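Local coordinates for protein GphF (Cystobacter violaceus, PDB 6MFC) that probably decarboxylates an acyl-thioester substrate in the initiation of polyketide biosynthesis, using a repurposed GNAT acetyltransferase fold, at residues 48-52 and 202-206. Numbering follows the deposited sequence.
Sequences PAPLR and RPEDV. With GOL (glycerol), chain D.
Leu-51 and Arg-202 carry this contact, with 80 and 49 Å² of their surfaces buried by the opposite segment, and Glu-204 follows with 43 Å². The two leading side chains cross at about a right angle. CD2 of Leu-51 stands 4.1 Å above the guanidinium plane, over its centre, while CB of Leu-51 approaches NH2 of Arg-202 to 3.5 Å. Arg-202 gets there by stretching: CG is anti to the backbone N (chi1 -165°) and the chain runs extended to NE, which carries the guanidinium across to the Leu-51 backbone, where NH2 lies 2.8 Å from Leu-51 O.

Within the guanidinium plane, at its edge, lie a water and OE2 of Glu-204, the latter in a long salt bridge to NE of Arg-202 (3.6 Å). The water accepts from NH2 of Arg-202 and donates to Glu-204 OE2 and to Pro-50 O, so it ties both segments together. A chi1 of 63° sets Glu-204 CG 3.6 Å from Pro-50 O, and the bend at chi2 then swings the carboxylate toward Arg-202. Within 202-206, a type I turn is closed by the hydrogen bond from Asp-205 N to Arg-202 O; Asp-205 OD2 forms a salt bridge with Arg-154 NE, while OD1 packs against Leu-51 CD2 at 4.0 Å.

A glycerol, probably from the crystallisation liquor, touches both segments: O3 accepts hydrogen bonds from NH1 and NH2 of Arg-202, O2 gives a weak one to Leu-51 O, and others reach His-98 NE2 and Leu-115 O. Loop 36-46/55-64 thus meets loop 193-198/212-218, consistent with a wall of the GNAT substrate pocket.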
# COMPACT_ATOMS: atom_id res chain seq x y z
N PRO A 48 0.51 -11.19 -9.21
CA PRO A 48 0.59 -11.74 -10.57
C PRO A 48 1.21 -10.74 -11.53
O PRO A 48 1.30 -9.54 -11.24
CB PRO A 48 -0.88 -12.02 -10.92
CG PRO A 48 -1.65 -11.07 -10.07
CD PRO A 48 -0.87 -10.92 -8.79
N ALA A 49 1.62 -11.25 -12.69
CA ALA A 49 2.39 -10.46 -13.65
C ALA A 49 1.79 -9.10 -13.97
O ALA A 49 2.54 -8.11 -13.97
CB ALA A 49 2.58 -11.29 -14.93
N PRO A 50 0.49 -8.95 -14.26
CA PRO A 50 -0.02 -7.61 -14.61
C PRO A 50 0.05 -6.60 -13.48
O PRO A 50 -0.01 -5.39 -13.76
CB PRO A 50 -1.48 -7.89 -15.00
CG PRO A 50 -1.52 -9.33 -15.36
CD PRO A 50 -0.55 -9.98 -14.42
N LEU A 51 0.18 -7.03 -12.22
CA LEU A 51 0.17 -6.12 -11.09
C LEU A 51 1.54 -5.98 -10.42
O LEU A 51 1.62 -5.45 -9.31
CB LEU A 51 -0.87 -6.56 -10.06
CG LEU A 51 -2.35 -6.33 -10.38
CD1 LEU A 51 -2.90 -7.42 -11.30
CD2 LEU A 51 -3.17 -6.25 -9.09
N ARG A 52 2.61 -6.43 -11.07
CA ARG A 52 3.94 -6.36 -10.49
C ARG A 52 4.62 -5.05 -10.87
O ARG A 52 4.55 -4.61 -12.03
CB ARG A 52 4.80 -7.53 -10.94
CG ARG A 52 4.25 -8.89 -10.60
CD ARG A 52 5.31 -9.96 -10.79
NE ARG A 52 4.77 -11.31 -10.59
CZ ARG A 52 4.82 -12.27 -11.51
NH1 ARG A 52 5.39 -12.04 -12.68
NH2 ARG A 52 4.30 -13.46 -11.25
N ARG A 202 -6.00 2.36 -11.62
CA ARG A 202 -5.11 1.28 -12.04
C ARG A 202 -5.87 0.42 -13.03
O ARG A 202 -6.45 -0.62 -12.68
CB ARG A 202 -4.64 0.46 -10.83
CG ARG A 202 -3.46 -0.46 -11.09
CD ARG A 202 -3.01 -1.09 -9.78
NE ARG A 202 -1.82 -1.91 -9.94
CZ ARG A 202 -1.23 -2.58 -8.95
NH1 ARG A 202 -1.74 -2.52 -7.73
NH2 ARG A 202 -0.15 -3.30 -9.18
N PRO A 203 -5.89 0.82 -14.31
CA PRO A 203 -6.75 0.13 -15.29
C PRO A 203 -6.46 -1.35 -15.45
O PRO A 203 -7.36 -2.10 -15.85
CB PRO A 203 -6.47 0.89 -16.59
CG PRO A 203 -6.01 2.24 -16.15
CD PRO A 203 -5.24 2.01 -14.88
N GLU A 204 -5.24 -1.81 -15.14
CA GLU A 204 -4.95 -3.24 -15.22
C GLU A 204 -5.50 -4.02 -14.04
O GLU A 204 -5.50 -5.25 -14.08
CB GLU A 204 -3.44 -3.47 -15.33
CG GLU A 204 -2.64 -3.01 -14.13
CD GLU A 204 -2.22 -1.55 -14.22
OE1 GLU A 204 -2.79 -0.82 -15.06
OE2 GLU A 204 -1.33 -1.14 -13.46
N ASP A 205 -5.97 -3.33 -12.99
CA ASP A 205 -6.57 -3.98 -11.83
C ASP A 205 -8.06 -4.20 -12.13
O ASP A 205 -8.94 -3.47 -11.68
CB ASP A 205 -6.36 -3.14 -10.58
CG ASP A 205 -6.62 -3.91 -9.30
OD1 ASP A 205 -7.02 -5.09 -9.38
OD2 ASP A 205 -6.43 -3.32 -8.21
N VAL A 206 -8.32 -5.25 -12.91
CA VAL A 206 -9.68 -5.51 -13.37
C VAL A 206 -10.58 -5.97 -12.22
O VAL A 206 -11.79 -5.69 -12.22
CB VAL A 206 -9.67 -6.55 -14.51
CG1 VAL A 206 -11.05 -6.67 -15.14
CG2 VAL A 206 -8.63 -6.16 -15.55
C1 GOL D . 2.41 -1.39 -6.23
O1 GOL D . 2.83 -1.60 -4.92
C2 GOL D . 3.00 -2.53 -7.08
O2 GOL D . 2.74 -2.36 -8.44
C3 GOL D . 2.36 -3.82 -6.51
O3 GOL D . 0.99 -3.57 -6.39
O HOH W 1 0.24 -2.84 -11.95